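Local coordinates for protein LP04448p (Drosophila melanogaster, PDB 4QMH) that drives microtubule polymerization as an XMAP215-family protein, using an array of TOG domains that probably bind tubulin, the fourth of which is described here, at residues V12-Q17 against P53-L58; A150-L155 against A192-N197; E200-I205 against A231-A236. All blocks are in the same frame, centred on the assembly; numbering follows the deposited sequence.

How the contacts relate
The three contacts follow one another along the chain, each closing before the next opens. Contact 1 lies near the N-terminal end of the domain and joins two loops. Contacts 2 and 3 lie on the other side of the chain's centre and join helices. Their centres are about 15 Å apart, and both use helix 192-209: its first turns meet helix 149-162, and its middle meets helix 226-236. Contact 1 is far from both, with centres about 37 Å from contact 2 and about 44 Å from contact 3. Contact 1 is polar with a small apolar patch, contact 2 mixes both kinds, and contact 3 is apolar across its interface.

Contact 1: V12-Q17 against P53-L58; sequences VDIAPQ and PSIGDL
An Asx turn at Asp-13 meets Ser-54 here, where the loop before helix 20-26 lies against the loop that leads into helix 58-66. Asp-13 OD1 is the hub. It accepts from the backbone N of Ala-15, two residues on, at 3.0 Å, which makes the turn. It also accepts from Ser-54 OG at 2.8 Å, which ties the two loops. Both donors stand well off the carboxylate plane, one over each face, 52° out of it for Ala-15 N and 68° for Ser-54 OG. The oxygen is thus gripped from two sides, which probably favours a charged carboxylate. Asp-13 CG stands anti to the backbone N (chi1 -179°), which carries OD1 across to the serine. A water accepts from Ile-14 N and lies 2.8 Å from Ser-54 O, so it adds a second bridge between the loops. Ala-15 CB packs on the Ser-54 backbone, 3.4 Å from Ser-54 O, and also reaches Gly-56 N at 3.8 Å. Ile-14 and Ile-55 lie side by side and point the same way, with Ile-14 CG1 3.9 Å from Ile-55 CG2. Ile-55 to Leu-58 form a type II' beta turn. Gly-56 sits at its second position with positive phi, a conformation that favours glycine. Around this contact, Ile-14 also packs on Ala-48 of helix 31-48. Pro-53 O accepts from His-95. Leu-58, at the start of helix 58-66, touches Leu-41 of helix 31-48 and Met-26 of helix 20-26.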
ATOM      1  N   VAL A  12      -9.845  12.169  20.817  1.00  9.29           N
ATOM      2  CA  VAL A  12     -10.238  11.157  21.788  1.00 16.03           C
ATOM      3  C   VAL A  12      -9.279   9.973  21.723  1.00 14.12           C
ATOM      4  O   VAL A  12      -8.956   9.490  20.642  1.00 13.05           O
ATOM      5  CB  VAL A  12     -11.670  10.658  21.503  1.00 15.01           C
ATOM      6  CG1 VAL A  12     -12.050   9.517  22.446  1.00 18.42           C
ATOM      7  CG2 VAL A  12     -12.673  11.807  21.602  1.00 18.57           C
ATOM      8  N   ASP A  13      -8.826   9.503  22.882  1.00 13.50           N
ATOM      9  CA  ASP A  13      -8.064   8.267  22.932  1.00 12.46           C
ATOM     10  C   ASP A  13      -9.052   7.104  23.007  1.00 14.91           C
ATOM     11  O   ASP A  13      -9.702   6.912  24.033  1.00 14.22           O
ATOM     12  CB  ASP A  13      -7.134   8.260  24.149  1.00 16.77           C
ATOM     13  CG  ASP A  13      -6.290   7.004  24.233  1.00 16.56           C
ATOM     14  OD1 ASP A  13      -6.284   6.212  23.265  1.00 15.26           O
ATOM     15  OD2 ASP A  13      -5.624   6.809  25.272  1.00 21.97           O
ATOM     16  N   ILE A  14      -9.179   6.340  21.926  1.00 11.49           N
ATOM     17  CA  ILE A  14     -10.121   5.216  21.921  1.00 12.64           C
ATOM     18  C   ILE A  14      -9.491   3.899  22.371  1.00 10.59           C
ATOM     19  O   ILE A  14     -10.162   2.871  22.412  1.00 11.89           O
ATOM     20  CB  ILE A  14     -10.812   5.009  20.551  1.00 13.54           C
ATOM     21  CG1 ILE A  14      -9.789   4.667  19.467  1.00 11.87           C
ATOM     22  CG2 ILE A  14     -11.655   6.227  20.188  1.00 11.30           C
ATOM     23  CD1 ILE A  14     -10.426   4.169  18.173  1.00 13.17           C
ATOM     24  N   ALA A  15      -8.205   3.921  22.704  1.00 12.00           N
ATOM     25  CA  ALA A  15      -7.546   2.693  23.148  1.00 13.42           C
ATOM     26  C   ALA A  15      -8.323   1.947  24.241  1.00 10.79           C
ATOM     27  O   ALA A  15      -8.460   0.734  24.168  1.00 14.61           O
ATOM     28  CB  ALA A  15      -6.113   2.958  23.583  1.00 13.52           C
ATOM     29  N   PRO A  16      -8.817   2.665  25.265  1.00 14.74           N
ATOM     30  CA  PRO A  16      -9.559   1.960  26.318  1.00 14.80           C
ATOM     31  C   PRO A  16     -10.797   1.215  25.807  1.00 13.51           C
ATOM     32  O   PRO A  16     -11.250   0.279  26.468  1.00 16.58           O
ATOM     33  CB  PRO A  16      -9.980   3.092  27.259  1.00 19.54           C
ATOM     34  CG  PRO A  16      -8.907   4.110  27.099  1.00 16.40           C
ATOM     35  CD  PRO A  16      -8.567   4.072  25.629  1.00 12.43           C
ATOM     36  N   GLN A  17     -11.326   1.620  24.654  1.00 12.09           N
ATOM     37  CA  GLN A  17     -12.522   0.979  24.093  1.00 12.12           C
ATOM     38  C   GLN A  17     -12.179  -0.239  23.242  1.00 12.88           C
ATOM     39  O   GLN A  17     -13.066  -1.019  22.877  1.00 13.07           O
ATOM     40  CB  GLN A  17     -13.325   1.978  23.250  1.00 12.31           C
ATOM     41  CG  GLN A  17     -13.931   3.126  24.047  1.00 11.17           C
ATOM     42  CD  GLN A  17     -14.911   3.950  23.224  1.00  9.29           C
ATOM     43  OE1 GLN A  17     -16.010   3.497  22.898  1.00 20.15           O
ATOM     44  NE2 GLN A  17     -14.518   5.169  22.897  1.00 10.94           N
ATOM     45  N   PRO A  53      -3.501   8.488  17.986  1.00  9.02           N
ATOM     46  CA  PRO A  53      -2.956   7.322  17.277  1.00 12.81           C
ATOM     47  C   PRO A  53      -2.924   6.045  18.114  1.00  7.50           C
ATOM     48  O   PRO A  53      -2.677   4.967  17.583  1.00 14.35           O
ATOM     49  CB  PRO A  53      -1.515   7.750  16.956  1.00 15.42           C
ATOM     50  CG  PRO A  53      -1.485   9.227  17.117  1.00 17.19           C
ATOM     51  CD  PRO A  53      -2.485   9.538  18.179  1.00 13.39           C
ATOM     52  N   SER A  54      -3.152   6.170  19.416  1.00 11.23           N
ATOM     53  CA  SER A  54      -3.112   5.025  20.321  1.00 12.31           C
ATOM     54  C   SER A  54      -4.404   4.214  20.229  1.00 11.73           C
ATOM     55  O   SER A  54      -5.466   4.666  20.674  1.00 12.68           O
ATOM     56  CB  SER A  54      -2.894   5.511  21.756  1.00 14.31           C
ATOM     57  OG  SER A  54      -3.780   6.570  22.088  1.00 14.94           O
ATOM     58  N   ILE A  55      -4.318   3.018  19.654  1.00  7.70           N
ATOM     59  CA  ILE A  55      -5.511   2.193  19.475  1.00  9.42           C
ATOM     60  C   ILE A  55      -5.329   0.781  20.026  1.00 11.77           C
ATOM     61  O   ILE A  55      -5.928  -0.175  19.540  1.00 11.25           O
ATOM     62  CB  ILE A  55      -5.962   2.170  17.985  1.00 10.65           C
ATOM     63  CG1 ILE A  55      -4.801   1.757  17.067  1.00 11.79           C
ATOM     64  CG2 ILE A  55      -6.519   3.540  17.591  1.00 10.87           C
ATOM     65  CD1 ILE A  55      -5.186   1.645  15.595  1.00 12.87           C
ATOM     66  N   GLY A  56      -4.519   0.660  21.073  1.00 14.75           N
ATOM     67  CA  GLY A  56      -4.314  -0.630  21.705  1.00 14.82           C
ATOM     68  C   GLY A  56      -3.743  -1.612  20.698  1.00 10.62           C
ATOM     69  O   GLY A  56      -2.777  -1.294  20.000  1.00 13.99           O
ATOM     70  N   ASP A  57      -4.341  -2.799  20.611  1.00 14.68           N
ATOM     71  CA  ASP A  57      -3.896  -3.815  19.665  1.00 15.50           C
ATOM     72  C   ASP A  57      -4.770  -3.873  18.409  1.00 15.43           C
ATOM     73  O   ASP A  57      -4.821  -4.897  17.725  1.00 13.77           O
ATOM     74  CB  ASP A  57      -3.868  -5.196  20.341  1.00 21.49           C
ATOM     75  CG  ASP A  57      -2.908  -5.259  21.523  1.00 28.15           C
ATOM     76  OD1 ASP A  57      -1.850  -4.618  21.457  1.00 22.53           O
ATOM     77  OD2 ASP A  57      -3.221  -5.946  22.517  1.00 36.30           O
ATOM     78  N   LEU A  58      -5.459  -2.778  18.111  1.00 13.83           N
ATOM     79  CA  LEU A  58      -6.408  -2.777  17.006  1.00 10.26           C
ATOM     80  C   LEU A  58      -5.758  -2.968  15.631  1.00 11.29           C
ATOM     81  O   LEU A  58      -6.339  -3.618  14.765  1.00 11.31           O
ATOM     82  CB  LEU A  58      -7.231  -1.488  16.994  1.00 14.50           C
ATOM     83  CG  LEU A  58      -8.262  -1.369  15.871  1.00  6.48           C
ATOM     84  CD1 LEU A  58      -9.301  -2.503  15.977  1.00  6.51           C
ATOM     85  CD2 LEU A  58      -8.925  -0.003  15.921  1.00  7.49           C
TER
HETATM   86  O   HOH W   1      -7.066   6.814  19.980  1.00 10.72           O

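Contact 2: A150-L155 against A192-N197; sequences ALKTEL and ADVRKN
The side-chain amide of Asn-197 turns its nitrogen to the backbone of Thr-153. Thr-153 O lies nearly in the amide plane of Asn-197 (11° out of it), and the hydrogen bond from ND2 is 2.8 Å. Seen from the acceptor the fit is less regular, since ND2 stands above the carbonyl plane of Thr-153, 37° out of it. A second flat group, the guanidinium of Arg-195, has Ala-192 CA over one face, near the rim; this lies within the helix and not across the contact. Asn-197 ND2 also comes close to the methyl of Thr-153, 3.2 Å from CG2, so packing is tight there. That methyl stands anti to the backbone N. Thr-153 OG1 stands anti to the carbonyl carbon, beside the backbone N, which brings it to Val-194 and Asp-193. OG1 lies 3.6 Å from Val-194 CG2 and is hydrogen-bonded to Pro-149 O, one turn back. It also accepts from a water that donates to Asp-193 OD2 as well, so the water links the two helices. Lys-152 lays its aliphatic chain obliquely over Val-194, with CB 3.9 Å from Val-194 CG2. Its chain bends at chi3, and NZ ends in a salt bridge with Asp-189. The short axes run 8.4 Å apart at an angle of 24°, so helices 149-162 and 192-209 lie nearly parallel. A leucine in place of Asn-197 would probably leave Thr-153 O without this donor and crowd the Thr-153 methyl. Val-194 and Lys-152 both also touch His-186 of helix 173-186. One direct bond and one water-mediated link thus hold the polar side, while Val-194 and the Lys-152 stem close the apolar side and the Lys-152 charge is met by Asp-189.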
ATOM      1  N   ALA A 150      -3.472  -8.816 -11.606  1.00 10.88           N
ATOM      2  CA  ALA A 150      -4.247  -7.645 -11.199  1.00 10.95           C
ATOM      3  C   ALA A 150      -3.442  -6.766 -10.246  1.00 11.83           C
ATOM      4  O   ALA A 150      -3.404  -5.545 -10.395  1.00 13.17           O
ATOM      5  CB  ALA A 150      -5.566  -8.059 -10.554  1.00 15.97           C
ATOM      6  N   LEU A 151      -2.793  -7.388  -9.268  1.00 10.90           N
ATOM      7  CA  LEU A 151      -2.002  -6.623  -8.306  1.00  8.97           C
ATOM      8  C   LEU A 151      -0.857  -5.897  -9.002  1.00  8.87           C
ATOM      9  O   LEU A 151      -0.644  -4.696  -8.779  1.00  9.70           O
ATOM     10  CB  LEU A 151      -1.483  -7.528  -7.181  1.00 10.20           C
ATOM     11  CG  LEU A 151      -0.638  -6.847  -6.102  1.00 13.28           C
ATOM     12  CD1 LEU A 151      -0.698  -7.631  -4.777  1.00 12.77           C
ATOM     13  CD2 LEU A 151       0.814  -6.695  -6.585  1.00 15.71           C
ATOM     14  N   LYS A 152      -0.131  -6.600  -9.862  1.00 10.58           N
ATOM     15  CA  LYS A 152       0.975  -5.967 -10.570  1.00 10.19           C
ATOM     16  C   LYS A 152       0.479  -4.801 -11.426  1.00 11.44           C
ATOM     17  O   LYS A 152       1.111  -3.750 -11.473  1.00 10.48           O
ATOM     18  CB  LYS A 152       1.775  -6.990 -11.394  1.00  8.24           C
ATOM     19  CG  LYS A 152       2.495  -8.021 -10.518  1.00  8.57           C
ATOM     20  CD  LYS A 152       3.262  -9.069 -11.317  1.00 11.09           C
ATOM     21  CE  LYS A 152       2.435  -9.682 -12.425  1.00 26.38           C
ATOM     22  NZ  LYS A 152       3.230 -10.727 -13.142  1.00 27.84           N
ATOM     23  N   THR A 153      -0.651  -4.985 -12.100  1.00 10.18           N
ATOM     24  CA  THR A 153      -1.234  -3.910 -12.897  1.00 10.09           C
ATOM     25  C   THR A 153      -1.525  -2.675 -12.049  1.00  8.10           C
ATOM     26  O   THR A 153      -1.099  -1.568 -12.384  1.00  9.59           O
ATOM     27  CB  THR A 153      -2.516  -4.373 -13.598  1.00 11.59           C
ATOM     28  OG1 THR A 153      -2.209  -5.494 -14.435  1.00 13.19           O
ATOM     29  CG2 THR A 153      -3.100  -3.236 -14.455  1.00 12.29           C
ATOM     30  N   GLU A 154      -2.234  -2.861 -10.937  1.00 10.95           N
ATOM     31  CA  GLU A 154      -2.607  -1.728 -10.086  1.00 10.56           C
ATOM     32  C   GLU A 154      -1.386  -1.089  -9.451  1.00  9.95           C
ATOM     33  O   GLU A 154      -1.296   0.133  -9.360  1.00  9.82           O
ATOM     34  CB  GLU A 154      -3.564  -2.150  -8.970  1.00 14.13           C
ATOM     35  CG  GLU A 154      -4.892  -2.685  -9.424  1.00 13.75           C
ATOM     36  CD  GLU A 154      -5.794  -1.640 -10.046  1.00 19.42           C
ATOM     37  OE1 GLU A 154      -5.588  -0.431  -9.820  1.00 19.96           O
ATOM     38  OE2 GLU A 154      -6.723  -2.043 -10.770  1.00 19.71           O
ATOM     39  N   LEU A 155      -0.450  -1.921  -9.005  1.00  8.31           N
ATOM     40  CA  LEU A 155       0.673  -1.410  -8.221  1.00  9.61           C
ATOM     41  C   LEU A 155       1.679  -0.645  -9.079  1.00  9.67           C
ATOM     42  O   LEU A 155       2.164   0.415  -8.679  1.00  8.00           O
ATOM     43  CB  LEU A 155       1.337  -2.542  -7.430  1.00  8.99           C
ATOM     44  CG  LEU A 155       2.341  -2.126  -6.361  1.00 10.80           C
ATOM     45  CD1 LEU A 155       1.843  -0.926  -5.539  1.00  8.00           C
ATOM     46  CD2 LEU A 155       2.656  -3.317  -5.467  1.00  7.02           C
ATOM     47  N   ALA A 192      -0.131  -8.014 -20.980  1.00  9.76           N
ATOM     48  CA  ALA A 192      -0.018  -6.713 -21.646  1.00 10.73           C
ATOM     49  C   ALA A 192      -0.264  -5.497 -20.747  1.00 12.41           C
ATOM     50  O   ALA A 192       0.308  -4.428 -20.980  1.00 12.81           O
ATOM     51  CB  ALA A 192      -0.935  -6.655 -22.881  1.00 12.55           C
ATOM     52  N   ASP A 193      -1.138  -5.645 -19.756  1.00 11.81           N
ATOM     53  CA  ASP A 193      -1.452  -4.555 -18.838  1.00 11.74           C
ATOM     54  C   ASP A 193      -0.273  -4.312 -17.897  1.00 10.43           C
ATOM     55  O   ASP A 193       0.092  -3.171 -17.622  1.00 11.17           O
ATOM     56  CB  ASP A 193      -2.688  -4.883 -17.995  1.00  8.23           C
ATOM     57  CG  ASP A 193      -3.963  -4.998 -18.821  1.00 20.95           C
ATOM     58  OD1 ASP A 193      -3.982  -4.506 -19.967  1.00 17.85           O
ATOM     59  OD2 ASP A 193      -4.961  -5.557 -18.296  1.00 20.84           O
ATOM     60  N   VAL A 194       0.286  -5.402 -17.386  1.00  9.54           N
ATOM     61  CA  VAL A 194       1.487  -5.345 -16.551  1.00  8.56           C
ATOM     62  C   VAL A 194       2.653  -4.682 -17.289  1.00 12.13           C
ATOM     63  O   VAL A 194       3.308  -3.787 -16.754  1.00 12.03           O
ATOM     64  CB  VAL A 194       1.886  -6.744 -16.044  1.00  7.37           C
ATOM     65  CG1 VAL A 194       3.234  -6.689 -15.310  1.00 10.77           C
ATOM     66  CG2 VAL A 194       0.806  -7.284 -15.122  1.00 12.00           C
ATOM     67  N   ARG A 195       2.898  -5.118 -18.521  1.00 11.75           N
ATOM     68  CA  ARG A 195       3.946  -4.527 -19.350  1.00 11.34           C
ATOM     69  C   ARG A 195       3.739  -3.033 -19.510  1.00 14.87           C
ATOM     70  O   ARG A 195       4.666  -2.248 -19.315  1.00 11.52           O
ATOM     71  CB  ARG A 195       3.983  -5.172 -20.742  1.00 14.83           C
ATOM     72  CG  ARG A 195       4.614  -6.549 -20.802  1.00 19.24           C
ATOM     73  CD  ARG A 195       5.074  -6.909 -22.232  1.00 19.66           C
ATOM     74  NE  ARG A 195       4.019  -6.771 -23.240  1.00 24.46           N
ATOM     75  CZ  ARG A 195       3.067  -7.672 -23.473  1.00 19.56           C
ATOM     76  NH1 ARG A 195       3.005  -8.787 -22.760  1.00 20.21           N
ATOM     77  NH2 ARG A 195       2.161  -7.453 -24.420  1.00 26.17           N
ATOM     78  N   LYS A 196       2.527  -2.638 -19.882  1.00 11.32           N
ATOM     79  CA  LYS A 196       2.237  -1.227 -20.107  1.00 11.55           C
ATOM     80  C   LYS A 196       2.517  -0.406 -18.854  1.00 15.54           C
ATOM     81  O   LYS A 196       3.194   0.621 -18.902  1.00 14.55           O
ATOM     82  CB  LYS A 196       0.783  -1.033 -20.561  1.00 12.03           C
ATOM     83  CG  LYS A 196       0.359   0.421 -20.656  1.00 15.64           C
ATOM     84  CD  LYS A 196      -1.056   0.525 -21.223  1.00 18.50           C
ATOM     85  CE  LYS A 196      -1.488   1.975 -21.384  1.00 25.02           C
ATOM     86  NZ  LYS A 196      -1.654   2.644 -20.067  1.00 25.21           N
ATOM     87  N   ASN A 197       2.008  -0.867 -17.721  1.00  9.81           N
ATOM     88  CA  ASN A 197       2.126  -0.099 -16.498  1.00 10.10           C
ATOM     89  C   ASN A 197       3.560  -0.103 -15.940  1.00  8.16           C
ATOM     90  O   ASN A 197       4.029   0.906 -15.417  1.00 13.18           O
ATOM     91  CB  ASN A 197       1.103  -0.580 -15.467  1.00 10.95           C
ATOM     92  CG  ASN A 197      -0.323  -0.242 -15.876  1.00 13.44           C
ATOM     93  OD1 ASN A 197      -0.543   0.372 -16.922  1.00 17.93           O
ATOM     94  ND2 ASN A 197      -1.294  -0.632 -15.058  1.00 12.79           N
TER
HETATM   95  O   HOH W   2      -4.618  -6.372 -15.603  1.00 20.52           O

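Contact 3: E200-I205 against A231-A236; sequences EAVLGI and AALEKA
Ala-236 N bonds to Ala-232 O at 3.1 Å, with a weak second bond to Leu-233 O, and the methyl of Ala-236 meets Val-202 across the contact. No hydrogen bond crosses between the two segments, and the contact is made by aliphatic groups. Val-202 points at the other helix. Its CG1 comes 3.7 Å from Ala-236 CB and is also 3.8 Å from Ala-232 O, so this one branch sits over the last turn. CG1 is anti to the backbone N (chi1 172°), and the other branch, CG2, is left facing Ala-232 CB at 4.3 Å. The end of Leu-233 reaches back as well, though its CB points away, and CD2 comes 4.3 Å from Val-202 CG1. Leu-203 adds the other flank. Its CD1 lies 3.6 Å from Ala-236 O, and its CB is 4.4 Å from Ala-236 CB. With alanines at Ala-232 and Ala-236, the short axes approach to 9.2 Å, crossing at -65°. Helix 192-209 is kinked within 200-205, where Leu-203 N and Gly-204 N lack a bond to the turn before. Leu-183 of helix 173-186 packs on Val-202, and Leu-233 packs on Tyr-184 of that helix and on Phe-211 and Met-214 of helix 211-221. Leu-203 also touches Asn-239 and Leu-240 near the end of the chain. Such apolar packing of helix on helix, with no strand, is characteristic of the HEAT-repeat alpha-solenoid of TOG domains, and here it closes the C-terminal end of the stack.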
ATOM      1  N   GLU A 200       5.547   2.384 -17.832  1.00 13.55           N
ATOM      2  CA  GLU A 200       5.179   3.735 -17.419  1.00 12.26           C
ATOM      3  C   GLU A 200       5.831   4.125 -16.099  1.00 13.11           C
ATOM      4  O   GLU A 200       5.979   5.302 -15.807  1.00 13.77           O
ATOM      5  CB  GLU A 200       3.659   3.878 -17.332  1.00 15.00           C
ATOM      6  CG  GLU A 200       2.988   3.759 -18.689  1.00 19.71           C
ATOM      7  CD  GLU A 200       1.506   4.037 -18.636  1.00 26.53           C
ATOM      8  OE1 GLU A 200       1.007   4.424 -17.555  1.00 31.13           O
ATOM      9  OE2 GLU A 200       0.847   3.878 -19.686  1.00 27.13           O
ATOM     10  N   ALA A 201       6.227   3.129 -15.313  1.00  9.29           N
ATOM     11  CA  ALA A 201       6.820   3.363 -14.000  1.00  7.98           C
ATOM     12  C   ALA A 201       8.333   3.571 -14.091  1.00  8.10           C
ATOM     13  O   ALA A 201       8.968   3.967 -13.121  1.00  9.95           O
ATOM     14  CB  ALA A 201       6.503   2.194 -13.069  1.00 10.78           C
ATOM     15  N   VAL A 202       8.918   3.297 -15.254  1.00  8.11           N
ATOM     16  CA  VAL A 202      10.367   3.433 -15.396  1.00  7.64           C
ATOM     17  C   VAL A 202      10.838   4.841 -15.035  1.00  9.51           C
ATOM     18  O   VAL A 202      11.794   5.005 -14.264  1.00 10.53           O
ATOM     19  CB  VAL A 202      10.838   3.074 -16.818  1.00  9.17           C
ATOM     20  CG1 VAL A 202      12.323   3.418 -16.995  1.00 11.20           C
ATOM     21  CG2 VAL A 202      10.621   1.584 -17.084  1.00 11.31           C
ATOM     22  N   LEU A 203      10.152   5.856 -15.561  1.00 10.64           N
ATOM     23  CA  LEU A 203      10.559   7.236 -15.311  1.00 10.08           C
ATOM     24  C   LEU A 203      10.491   7.574 -13.828  1.00 11.53           C
ATOM     25  O   LEU A 203      11.416   8.169 -13.271  1.00 10.19           O
ATOM     26  CB  LEU A 203       9.709   8.220 -16.123  1.00 12.05           C
ATOM     27  CG  LEU A 203      10.029   9.695 -15.874  1.00 12.74           C
ATOM     28  CD1 LEU A 203      11.475   9.999 -16.263  1.00 11.67           C
ATOM     29  CD2 LEU A 203       9.054  10.583 -16.646  1.00 17.53           C
ATOM     30  N   GLY A 204       9.392   7.198 -13.185  1.00 11.19           N
ATOM     31  CA  GLY A 204       9.245   7.425 -11.760  1.00 12.18           C
ATOM     32  C   GLY A 204      10.355   6.816 -10.924  1.00 11.05           C
ATOM     33  O   GLY A 204      10.857   7.454 -10.010  1.00 12.30           O
ATOM     34  N   ILE A 205      10.708   5.561 -11.202  1.00  9.82           N
ATOM     35  CA  ILE A 205      11.824   4.907 -10.524  1.00 11.77           C
ATOM     36  C   ILE A 205      13.117   5.673 -10.778  1.00 11.87           C
ATOM     37  O   ILE A 205      13.883   5.955  -9.855  1.00 10.84           O
ATOM     38  CB  ILE A 205      11.997   3.438 -11.003  1.00 10.69           C
ATOM     39  CG1 ILE A 205      10.716   2.625 -10.735  1.00 20.67           C
ATOM     40  CG2 ILE A 205      13.234   2.795 -10.372  1.00 12.79           C
ATOM     41  CD1 ILE A 205      10.538   2.189  -9.304  1.00 20.20           C
ATOM     42  N   ALA A 231      16.766  -0.290 -23.490  1.00 11.33           N
ATOM     43  CA  ALA A 231      15.962   0.591 -24.334  1.00 14.48           C
ATOM     44  C   ALA A 231      14.994   1.415 -23.495  1.00 11.47           C
ATOM     45  O   ALA A 231      14.829   2.611 -23.730  1.00 12.74           O
ATOM     46  CB  ALA A 231      15.206  -0.214 -25.394  1.00 15.25           C
ATOM     47  N   ALA A 232      14.357   0.772 -22.517  1.00 12.12           N
ATOM     48  CA  ALA A 232      13.437   1.458 -21.606  1.00  9.69           C
ATOM     49  C   ALA A 232      14.148   2.525 -20.774  1.00  9.46           C
ATOM     50  O   ALA A 232      13.632   3.625 -20.584  1.00 11.33           O
ATOM     51  CB  ALA A 232      12.744   0.453 -20.698  1.00 11.11           C
ATOM     52  N   LEU A 233      15.336   2.207 -20.277  1.00 11.69           N
ATOM     53  CA  LEU A 233      16.094   3.183 -19.503  1.00 10.45           C
ATOM     54  C   LEU A 233      16.449   4.365 -20.393  1.00 12.97           C
ATOM     55  O   LEU A 233      16.354   5.519 -19.970  1.00 12.55           O
ATOM     56  CB  LEU A 233      17.357   2.560 -18.897  1.00 10.24           C
ATOM     57  CG  LEU A 233      17.192   1.356 -17.966  1.00  8.71           C
ATOM     58  CD1 LEU A 233      18.563   0.912 -17.456  1.00 12.42           C
ATOM     59  CD2 LEU A 233      16.284   1.695 -16.814  1.00 10.98           C
ATOM     60  N   GLU A 234      16.839   4.084 -21.634  1.00  9.16           N
ATOM     61  CA  GLU A 234      17.255   5.162 -22.533  1.00 12.36           C
ATOM     62  C   GLU A 234      16.067   6.018 -22.964  1.00 12.77           C
ATOM     63  O   GLU A 234      16.212   7.229 -23.180  1.00 16.28           O
ATOM     64  CB  GLU A 234      18.003   4.602 -23.744  1.00 15.96           C
ATOM     65  CG  GLU A 234      19.383   4.088 -23.387  1.00 12.05           C
ATOM     66  CD  GLU A 234      20.071   3.342 -24.517  1.00 27.84           C
ATOM     67  OE1 GLU A 234      19.374   2.776 -25.385  1.00 23.89           O
ATOM     68  OE2 GLU A 234      21.320   3.312 -24.526  1.00 34.36           O
ATOM     69  N   LYS A 235      14.898   5.393 -23.076  1.00 12.99           N
ATOM     70  CA  LYS A 235      13.682   6.111 -23.454  1.00 13.14           C
ATOM     71  C   LYS A 235      13.239   7.095 -22.358  1.00 17.39           C
ATOM     72  O   LYS A 235      12.734   8.177 -22.658  1.00 15.59           O
ATOM     73  CB  LYS A 235      12.558   5.132 -23.803  1.00 19.61           C
ATOM     74  CG  LYS A 235      11.292   5.792 -24.315  1.00 24.87           C
ATOM     75  CD  LYS A 235      10.231   4.753 -24.630  1.00 26.79           C
ATOM     76  CE  LYS A 235       8.972   5.390 -25.209  1.00 34.31           C
ATOM     77  NZ  LYS A 235       7.942   4.366 -25.556  1.00 36.11           N
ATOM     78  N   ALA A 236      13.458   6.725 -21.097  1.00 13.43           N
ATOM     79  CA  ALA A 236      13.006   7.529 -19.955  1.00 12.92           C
ATOM     80  C   ALA A 236      13.954   8.676 -19.628  1.00 18.91           C
ATOM     81  O   ALA A 236      13.531   9.755 -19.203  1.00 15.08           O
ATOM     82  CB  ALA A 236      12.827   6.645 -18.728  1.00 13.26           C
TER